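Local coordinates for protein putative isocitrate dehydrogenase, NAD-dependent (Methylococcus capsulatus, PDB 6LKY) that probably oxidises isocitrate with NAD+ as cofactor and magnesium as metal, as in NAD-dependent isocitrate dehydrogenases, at residues A[160-165]-A[197-202]; A[151-156]-A[222-227]. The protein carries 1 engineered substitution. One frame throughout, in Å; residues are numbered along the deposited sequence.

How the contacts relate
Followed from the N terminus, the chain reaches both contacts first on helix 147-163, which supplies one side of each: 151-156 to contact 2, then 160-165 to contact 1. It goes on through strand 168-173 and helix 181-193 to 197-202. There contact 1 closes its loop, 32 residues after 165. The chain then continues to 222-227, where contact 2 closes the longer loop, 66 residues after 156. The smaller loop thus sits within the larger one, and the two do not cross. The centres of the two contacts are about 12 Å apart. Contact 2 seats the helix on strand 222-225 of the large mixed sheet. Contact 1 ties the helix end to the lead-in of edge strand 200-205. A161 touches V222 between them.

Contact 1 (A[160-165]-A[197-202]); sequences YARRAR and PDIEFD
R162 turns its CG anti to its own carbonyl carbon (chi1 -84°) and then runs extended to NE, which carries the guanidinium out to D198. D198 answers with CG set between its backbone N and carbonyl carbon (chi1 48°). The two side chains cross at about a right angle. The grip is side-on and uses two nitrogens. R162 NE gives its hydrogen to D198 OD2 at 2.6 Å, and R162 NH2 gives one to D198 OD1 at 2.6 Å. Both bonds are nearly straight, and both oxygens are met on the syn side. They lie close to the guanidinium plane, but the carboxylate is turned 28° from it. Two bonds to two oxygens limit rotation of either group. Beneath this exposed salt bridge the contact is apolar. I199 CD1 lies 3.8 Å from R162 CG, and I199 CG2 is 4.3 Å from A161 CB. I199 also touches F158, and A161 touches V169 of strand 168-173. R165 leaves the helix with positive phi, in a Schellman motif. The arrangement joins the C-terminal end of helix 147-163 to the loop entering an outermost parallel strand of an alpha/beta sheet.

Contact 2 (A[151-156]-A[222-227]); sequences ERIIRY and VLVTTN
I153 and I154 are the two helix residues that meet V224, and they do so as neighbours in sequence. The segment starts at E151, whose carboxylate forms a salt bridge with K148 of the same helix. I153 comes next and points toward the strand. Its carbonyl oxygen makes the shortest approach, 3.8 Å from V224 CG2. This is a packing contact, with no hydrogen bond. The side chain adds CG1, 4.3 Å from V224 CG2. I153 also touches V115 and E117 of strand 111-117.

I154 follows, and its first side-chain bond points neither at the strand nor away from it. Its CA is 4.2 Å from V224 CG2, and its CG1 is 4.3 Å from that same methyl. V224 CG2 therefore rests against the backbone and side chains of two successive helix residues. It gets there because it is anti to its own backbone N, with CG1 between that N and the carbonyl carbon (chi1 69°). I154 also packs on L171 of strand 168-173 and, with I153, on F185 of helix 181-193.

R155 points away from the strand and makes a salt bridge with E195. The helical course is kept by main-chain bonds, among them R155 N to E151 O and Y156 N to R152 O, each 2.9 Å.

All three touching residues are buried, and no polar bond crosses between the segments. The CA atoms of I154 and V224 are 6.6 Å apart, so helix and strand lie close. Strand 222-225 is held in the sheet by backbone bonds to strands 168-173 and 111-117. This is helix-on-sheet packing in an alpha/beta fold: an aliphatic helix face laid on a parallel part of the large mixed sheet.

Contact 1 (A[160-165]-A[197-202])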
ATOM      1  N   TYR A 160     -12.562 -18.758   8.343  1.00 36.22           N
ATOM      2  CA  TYR A 160     -11.149 -19.057   8.537  1.00 28.51           C
ATOM      3  C   TYR A 160     -10.705 -18.658   9.930  1.00 30.30           C
ATOM      4  O   TYR A 160      -9.960 -19.397  10.581  1.00 37.33           O
ATOM      5  CB  TYR A 160     -10.300 -18.338   7.485  1.00 33.24           C
ATOM      6  CG  TYR A 160      -8.798 -18.504   7.683  1.00 31.79           C
ATOM      7  CD1 TYR A 160      -8.082 -17.672   8.554  1.00 25.53           C
ATOM      8  CD2 TYR A 160      -8.101 -19.496   7.003  1.00 29.26           C
ATOM      9  CE1 TYR A 160      -6.715 -17.844   8.744  1.00 25.96           C
ATOM     10  CE2 TYR A 160      -6.740 -19.668   7.178  1.00 27.32           C
ATOM     11  CZ  TYR A 160      -6.056 -18.843   8.043  1.00 30.05           C
ATOM     12  OH  TYR A 160      -4.707 -19.025   8.192  1.00 36.09           O
ATOM     13  N   ALA A 161     -11.134 -17.482  10.391  1.00 29.09           N
ATOM     14  CA  ALA A 161     -10.817 -17.050  11.750  1.00 33.85           C
ATOM     15  C   ALA A 161     -11.308 -18.061  12.789  1.00 34.93           C
ATOM     16  O   ALA A 161     -10.579 -18.388  13.731  1.00 31.69           O
ATOM     17  CB  ALA A 161     -11.411 -15.662  12.004  1.00 28.39           C
ATOM     18  N   ARG A 162     -12.538 -18.566  12.634  1.00 37.07           N
ATOM     19  CA  ARG A 162     -13.043 -19.585  13.561  1.00 40.29           C
ATOM     20  C   ARG A 162     -12.202 -20.854  13.496  1.00 42.51           C
ATOM     21  O   ARG A 162     -11.672 -21.327  14.507  1.00 41.30           O
ATOM     22  CB  ARG A 162     -14.500 -19.931  13.255  1.00 31.00           C
ATOM     23  CG  ARG A 162     -15.517 -19.011  13.852  1.00 28.64           C
ATOM     24  CD  ARG A 162     -16.904 -19.629  13.742  1.00 32.81           C
ATOM     25  NE  ARG A 162     -17.911 -18.763  14.340  1.00 33.08           N
ATOM     26  CZ  ARG A 162     -19.186 -18.738  13.972  1.00 32.37           C
ATOM     27  NH1 ARG A 162     -19.616 -19.536  13.004  1.00 28.21           N
ATOM     28  NH2 ARG A 162     -20.030 -17.905  14.565  1.00 38.88           N
ATOM     29  N   ARG A 163     -12.067 -21.410  12.293  1.00 36.57           N
ATOM     30  CA  ARG A 163     -11.358 -22.667  12.100  1.00 39.29           C
ATOM     31  C   ARG A 163      -9.917 -22.580  12.591  1.00 47.10           C
ATOM     32  O   ARG A 163      -9.381 -23.559  13.120  1.00 58.16           O
ATOM     33  CB  ARG A 163     -11.431 -23.024  10.615  1.00 41.33           C
ATOM     34  CG  ARG A 163     -10.856 -24.346  10.173  1.00 53.58           C
ATOM     35  CD  ARG A 163     -11.369 -24.660   8.750  1.00 58.13           C
ATOM     36  NE  ARG A 163     -10.790 -23.780   7.727  1.00 69.61           N
ATOM     37  CZ  ARG A 163     -11.464 -22.853   7.044  1.00 57.97           C
ATOM     38  NH1 ARG A 163     -12.761 -22.657   7.259  1.00 46.09           N
ATOM     39  NH2 ARG A 163     -10.838 -22.112   6.140  1.00 53.27           N
ATOM     40  N   ALA A 164      -9.283 -21.420  12.444  1.00 39.41           N
ATOM     41  CA  ALA A 164      -7.907 -21.232  12.879  1.00 39.96           C
ATOM     42  C   ALA A 164      -7.815 -20.724  14.309  1.00 37.66           C
ATOM     43  O   ALA A 164      -6.700 -20.479  14.795  1.00 38.68           O
ATOM     44  CB  ALA A 164      -7.182 -20.266  11.938  1.00 36.34           C
ATOM     45  N   ARG A 165      -8.958 -20.557  14.982  1.00 42.25           N
ATOM     46  CA  ARG A 165      -9.026 -20.045  16.354  1.00 39.87           C
ATOM     47  C   ARG A 165      -8.357 -18.680  16.469  1.00 37.65           C
ATOM     48  O   ARG A 165      -7.618 -18.401  17.415  1.00 43.19           O
ATOM     49  CB  ARG A 165      -8.437 -21.040  17.361  1.00 48.59           C
ATOM     50  CG  ARG A 165      -9.454 -22.089  17.847  1.00 63.56           C
ATOM     51  CD  ARG A 165      -9.900 -21.842  19.300  1.00 82.82           C
ATOM     52  NE  ARG A 165     -10.859 -22.843  19.780  1.00 90.41           N
ATOM     53  CZ  ARG A 165     -12.087 -22.575  20.222  1.00 90.80           C
ATOM     54  NH1 ARG A 165     -12.527 -21.324  20.276  1.00 89.00           N
ATOM     55  NH2 ARG A 165     -12.875 -23.564  20.636  1.00 89.92           N
ATOM     56  N   PRO A 197     -20.840 -13.339  16.108  1.00 44.59           N
ATOM     57  CA  PRO A 197     -20.601 -12.563  17.338  1.00 41.65           C
ATOM     58  C   PRO A 197     -19.414 -13.052  18.151  1.00 39.21           C
ATOM     59  O   PRO A 197     -18.924 -12.309  19.010  1.00 47.82           O
ATOM     60  CB  PRO A 197     -21.917 -12.720  18.111  1.00 40.20           C
ATOM     61  CG  PRO A 197     -22.442 -14.031  17.659  1.00 45.66           C
ATOM     62  CD  PRO A 197     -22.071 -14.148  16.203  1.00 42.13           C
ATOM     63  N   ASP A 198     -18.946 -14.282  17.917  1.00 37.26           N
ATOM     64  CA  ASP A 198     -17.736 -14.771  18.571  1.00 37.25           C
ATOM     65  C   ASP A 198     -16.475 -14.112  18.035  1.00 46.34           C
ATOM     66  O   ASP A 198     -15.430 -14.179  18.697  1.00 32.93           O
ATOM     67  CB  ASP A 198     -17.599 -16.289  18.394  1.00 41.78           C
ATOM     68  CG  ASP A 198     -17.819 -16.744  16.943  1.00 39.56           C
ATOM     69  OD1 ASP A 198     -18.814 -16.331  16.316  1.00 38.37           O
ATOM     70  OD2 ASP A 198     -16.989 -17.522  16.426  1.00 45.81           O
ATOM     71  N   ILE A 199     -16.549 -13.476  16.863  1.00 40.06           N
ATOM     72  CA  ILE A 199     -15.380 -12.925  16.195  1.00 33.63           C
ATOM     73  C   ILE A 199     -15.463 -11.411  16.273  1.00 35.94           C
ATOM     74  O   ILE A 199     -16.515 -10.808  16.022  1.00 35.03           O
ATOM     75  CB  ILE A 199     -15.239 -13.394  14.741  1.00 35.69           C
ATOM     76  CG1 ILE A 199     -15.385 -14.917  14.656  1.00 33.77           C
ATOM     77  CG2 ILE A 199     -13.870 -12.952  14.203  1.00 25.01           C
ATOM     78  CD1 ILE A 199     -14.234 -15.690  15.311  1.00 31.85           C
ATOM     79  N   GLU A 200     -14.338 -10.823  16.628  1.00 31.57           N
ATOM     80  CA  GLU A 200     -14.195  -9.406  16.875  1.00 30.00           C
ATOM     81  C   GLU A 200     -14.166  -8.761  15.471  1.00 35.95           C
ATOM     82  O   GLU A 200     -13.484  -9.272  14.576  1.00 30.53           O
ATOM     83  CB  GLU A 200     -12.842  -9.348  17.565  1.00 46.67           C
ATOM     84  CG  GLU A 200     -12.923  -9.470  19.095  1.00 60.24           C
ATOM     85  CD  GLU A 200     -11.743  -8.961  19.893  1.00 78.77           C
ATOM     86  OE1 GLU A 200     -10.586  -9.192  19.465  1.00 74.72           O
ATOM     87  OE2 GLU A 200     -11.972  -8.683  21.104  1.00 82.86           O
ATOM     88  N   PHE A 201     -14.875  -7.652  15.240  1.00 31.60           N
ATOM     89  CA  PHE A 201     -14.910  -7.065  13.895  1.00 32.21           C
ATOM     90  C   PHE A 201     -14.626  -5.571  13.931  1.00 39.56           C
ATOM     91  O   PHE A 201     -15.261  -4.843  14.700  1.00 37.35           O
ATOM     92  CB  PHE A 201     -16.255  -7.297  13.173  1.00 28.55           C
ATOM     93  CG  PHE A 201     -16.292  -6.723  11.751  1.00 34.13           C
ATOM     94  CD1 PHE A 201     -15.535  -7.293  10.730  1.00 30.28           C
ATOM     95  CD2 PHE A 201     -17.063  -5.604  11.457  1.00 29.57           C
ATOM     96  CE1 PHE A 201     -15.560  -6.768   9.445  1.00 33.99           C
ATOM     97  CE2 PHE A 201     -17.102  -5.068  10.173  1.00 31.94           C
ATOM     98  CZ  PHE A 201     -16.346  -5.645   9.161  1.00 32.58           C
ATOM     99  N   ASP A 202     -13.678  -5.116  13.095  1.00 30.75           N
ATOM    100  CA  ASP A 202     -13.493  -3.688  12.855  1.00 36.01           C
ATOM    101  C   ASP A 202     -13.091  -3.442  11.397  1.00 31.90           C
ATOM    102  O   ASP A 202     -12.988  -4.370  10.588  1.00 27.27           O
ATOM    103  CB  ASP A 202     -12.500  -3.087  13.868  1.00 25.66           C
ATOM    104  CG  ASP A 202     -11.110  -3.674  13.777  1.00 35.60           C
ATOM    105  OD1 ASP A 202     -10.812  -4.478  12.867  1.00 42.52           O
ATOM    106  OD2 ASP A 202     -10.295  -3.323  14.651  1.00 43.95           O
TER

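Contact 2 (A[151-156]-A[222-227])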
ATOM      1  N   GLU A 151     -19.729 -11.131  -0.380  1.00 27.32           N
ATOM      2  CA  GLU A 151     -20.280 -12.045   0.614  1.00 34.94           C
ATOM      3  C   GLU A 151     -19.379 -13.251   0.809  1.00 32.21           C
ATOM      4  O   GLU A 151     -19.059 -13.633   1.943  1.00 28.11           O
ATOM      5  CB  GLU A 151     -21.680 -12.499   0.200  1.00 26.68           C
ATOM      6  CG  GLU A 151     -22.770 -11.491   0.509  1.00 34.81           C
ATOM      7  CD  GLU A 151     -24.081 -11.868  -0.146  1.00 41.90           C
ATOM      8  OE1 GLU A 151     -24.127 -12.970  -0.727  1.00 50.77           O
ATOM      9  OE2 GLU A 151     -25.052 -11.069  -0.095  1.00 39.83           O
ATOM     10  N   ARG A 152     -18.959 -13.872  -0.292  1.00 25.37           N
ATOM     11  CA  ARG A 152     -18.214 -15.111  -0.129  1.00 24.68           C
ATOM     12  C   ARG A 152     -16.817 -14.852   0.430  1.00 29.85           C
ATOM     13  O   ARG A 152     -16.353 -15.618   1.287  1.00 25.18           O
ATOM     14  CB  ARG A 152     -18.178 -15.893  -1.448  1.00 32.07           C
ATOM     15  CG  ARG A 152     -17.447 -15.232  -2.615  1.00 30.19           C
ATOM     16  CD  ARG A 152     -17.489 -16.143  -3.854  1.00 30.34           C
ATOM     17  NE  ARG A 152     -16.832 -15.534  -5.009  1.00 27.81           N
ATOM     18  CZ  ARG A 152     -16.787 -16.086  -6.218  1.00 34.25           C
ATOM     19  NH1 ARG A 152     -17.361 -17.263  -6.433  1.00 28.94           N
ATOM     20  NH2 ARG A 152     -16.154 -15.470  -7.211  1.00 28.65           N
ATOM     21  N   ILE A 153     -16.144 -13.757   0.025  1.00 24.72           N
ATOM     22  CA  ILE A 153     -14.806 -13.539   0.588  1.00 24.43           C
ATOM     23  C   ILE A 153     -14.888 -13.160   2.070  1.00 19.16           C
ATOM     24  O   ILE A 153     -14.050 -13.590   2.881  1.00 22.33           O
ATOM     25  CB  ILE A 153     -13.984 -12.511  -0.231  1.00 25.23           C
ATOM     26  CG1 ILE A 153     -12.505 -12.577   0.181  1.00 19.14           C
ATOM     27  CG2 ILE A 153     -14.472 -11.070  -0.047  1.00 21.32           C
ATOM     28  CD1 ILE A 153     -11.837 -13.923  -0.126  1.00 22.05           C
ATOM     29  N   ILE A 154     -15.907 -12.392   2.468  1.00 25.32           N
ATOM     30  CA  ILE A 154     -15.965 -11.985   3.872  1.00 29.04           C
ATOM     31  C   ILE A 154     -16.389 -13.159   4.761  1.00 28.49           C
ATOM     32  O   ILE A 154     -15.839 -13.352   5.862  1.00 28.24           O
ATOM     33  CB  ILE A 154     -16.882 -10.759   4.045  1.00 31.91           C
ATOM     34  CG1 ILE A 154     -16.253  -9.526   3.361  1.00 30.29           C
ATOM     35  CG2 ILE A 154     -17.144 -10.492   5.553  1.00 24.56           C
ATOM     36  CD1 ILE A 154     -17.273  -8.469   2.879  1.00 21.76           C
ATOM     37  N   ARG A 155     -17.349 -13.978   4.300  1.00 24.02           N
ATOM     38  CA  ARG A 155     -17.657 -15.196   5.041  1.00 28.81           C
ATOM     39  C   ARG A 155     -16.440 -16.109   5.120  1.00 31.74           C
ATOM     40  O   ARG A 155     -16.197 -16.725   6.167  1.00 32.14           O
ATOM     41  CB  ARG A 155     -18.832 -15.942   4.404  1.00 30.47           C
ATOM     42  CG  ARG A 155     -20.160 -15.230   4.537  1.00 35.60           C
ATOM     43  CD  ARG A 155     -21.323 -16.195   4.514  1.00 39.04           C
ATOM     44  NE  ARG A 155     -22.544 -15.532   4.959  1.00 37.37           N
ATOM     45  CZ  ARG A 155     -23.438 -15.012   4.127  1.00 50.66           C
ATOM     46  NH1 ARG A 155     -23.250 -15.116   2.816  1.00 44.91           N
ATOM     47  NH2 ARG A 155     -24.524 -14.415   4.602  1.00 49.18           N
ATOM     48  N   TYR A 156     -15.663 -16.224   4.031  1.00 27.66           N
ATOM     49  CA  TYR A 156     -14.452 -17.036   4.106  1.00 25.22           C
ATOM     50  C   TYR A 156     -13.525 -16.526   5.195  1.00 29.64           C
ATOM     51  O   TYR A 156     -12.926 -17.324   5.921  1.00 31.55           O
ATOM     52  CB  TYR A 156     -13.700 -17.076   2.771  1.00 29.83           C
ATOM     53  CG  TYR A 156     -12.506 -18.026   2.821  1.00 22.79           C
ATOM     54  CD1 TYR A 156     -11.325 -17.663   3.450  1.00 24.72           C
ATOM     55  CD2 TYR A 156     -12.580 -19.292   2.260  1.00 29.16           C
ATOM     56  CE1 TYR A 156     -10.257 -18.525   3.526  1.00 22.00           C
ATOM     57  CE2 TYR A 156     -11.507 -20.163   2.316  1.00 23.63           C
ATOM     58  CZ  TYR A 156     -10.355 -19.774   2.957  1.00 29.65           C
ATOM     59  OH  TYR A 156      -9.277 -20.630   3.028  1.00 32.33           O
ATOM     60  N   VAL A 222      -6.747 -11.374  11.381  1.00 25.68           N
ATOM     61  CA  VAL A 222      -7.175 -11.628  10.010  1.00 28.95           C
ATOM     62  C   VAL A 222      -7.538 -10.293   9.380  1.00 29.87           C
ATOM     63  O   VAL A 222      -8.280  -9.511   9.980  1.00 26.71           O
ATOM     64  CB  VAL A 222      -8.365 -12.599   9.956  1.00 30.06           C
ATOM     65  CG1 VAL A 222      -8.790 -12.827   8.506  1.00 21.91           C
ATOM     66  CG2 VAL A 222      -8.000 -13.914  10.643  1.00 26.05           C
ATOM     67  N   LEU A 223      -6.971 -10.010   8.209  1.00 26.71           N
ATOM     68  CA  LEU A 223      -7.363  -8.874   7.383  1.00 24.34           C
ATOM     69  C   LEU A 223      -8.186  -9.413   6.232  1.00 23.98           C
ATOM     70  O   LEU A 223      -7.793 -10.403   5.629  1.00 30.13           O
ATOM     71  CB  LEU A 223      -6.144  -8.145   6.822  1.00 26.66           C
ATOM     72  CG  LEU A 223      -5.225  -7.399   7.767  1.00 32.68           C
ATOM     73  CD1 LEU A 223      -4.183  -8.352   8.335  1.00 35.38           C
ATOM     74  CD2 LEU A 223      -4.583  -6.251   7.009  1.00 30.67           C
ATOM     75  N   VAL A 224      -9.318  -8.791   5.924  1.00 21.82           N
ATOM     76  CA  VAL A 224     -10.084  -9.167   4.742  1.00 17.29           C
ATOM     77  C   VAL A 224     -10.221  -7.935   3.859  1.00 23.06           C
ATOM     78  O   VAL A 224     -10.520  -6.832   4.346  1.00 21.48           O
ATOM     79  CB  VAL A 224     -11.454  -9.787   5.090  1.00 22.50           C
ATOM     80  CG1 VAL A 224     -12.405  -8.753   5.692  1.00 22.62           C
ATOM     81  CG2 VAL A 224     -12.075 -10.438   3.838  1.00 20.60           C
ATOM     82  N   THR A 225      -9.946  -8.105   2.570  1.00 22.35           N
ATOM     83  CA  THR A 225      -9.933  -6.925   1.717  1.00 24.35           C
ATOM     84  C   THR A 225     -10.069  -7.339   0.260  1.00 23.32           C
ATOM     85  O   THR A 225     -10.134  -8.530  -0.076  1.00 25.76           O
ATOM     86  CB  THR A 225      -8.673  -6.087   1.981  1.00 27.07           C
ATOM     87  OG1 THR A 225      -8.806  -4.819   1.336  1.00 31.55           O
ATOM     88  CG2 THR A 225      -7.436  -6.787   1.484  1.00 19.00           C
ATOM     89  N   THR A 226     -10.154  -6.327  -0.599  1.00 23.44           N
ATOM     90  CA  THR A 226     -10.347  -6.523  -2.027  1.00 22.52           C
ATOM     91  C   THR A 226      -8.998  -6.772  -2.714  1.00 21.12           C
ATOM     92  O   THR A 226      -7.928  -6.692  -2.102  1.00 24.95           O
ATOM     93  CB  THR A 226     -11.121  -5.338  -2.618  1.00 23.08           C
ATOM     94  OG1 THR A 226     -10.528  -4.113  -2.195  1.00 19.07           O
ATOM     95  CG2 THR A 226     -12.574  -5.347  -2.112  1.00 22.10           C
ATOM     96  N   ASN A 227      -9.064  -7.048  -4.018  1.00 20.46           N
ATOM     97  CA  ASN A 227      -7.965  -7.667  -4.758  1.00 19.73           C
ATOM     98  C   ASN A 227      -6.673  -6.841  -4.681  1.00 24.66           C
ATOM     99  O   ASN A 227      -5.643  -7.313  -4.181  1.00 21.89           O
ATOM    100  CB  ASN A 227      -8.432  -7.872  -6.211  1.00 20.35           C
ATOM    101  CG  ASN A 227      -7.905  -9.160  -6.839  1.00 23.52           C
ATOM    102  OD1 ASN A 227      -6.757  -9.540  -6.628  1.00 22.55           O
ATOM    103  ND2 ASN A 227      -8.760  -9.844  -7.613  1.00 21.90           N
TER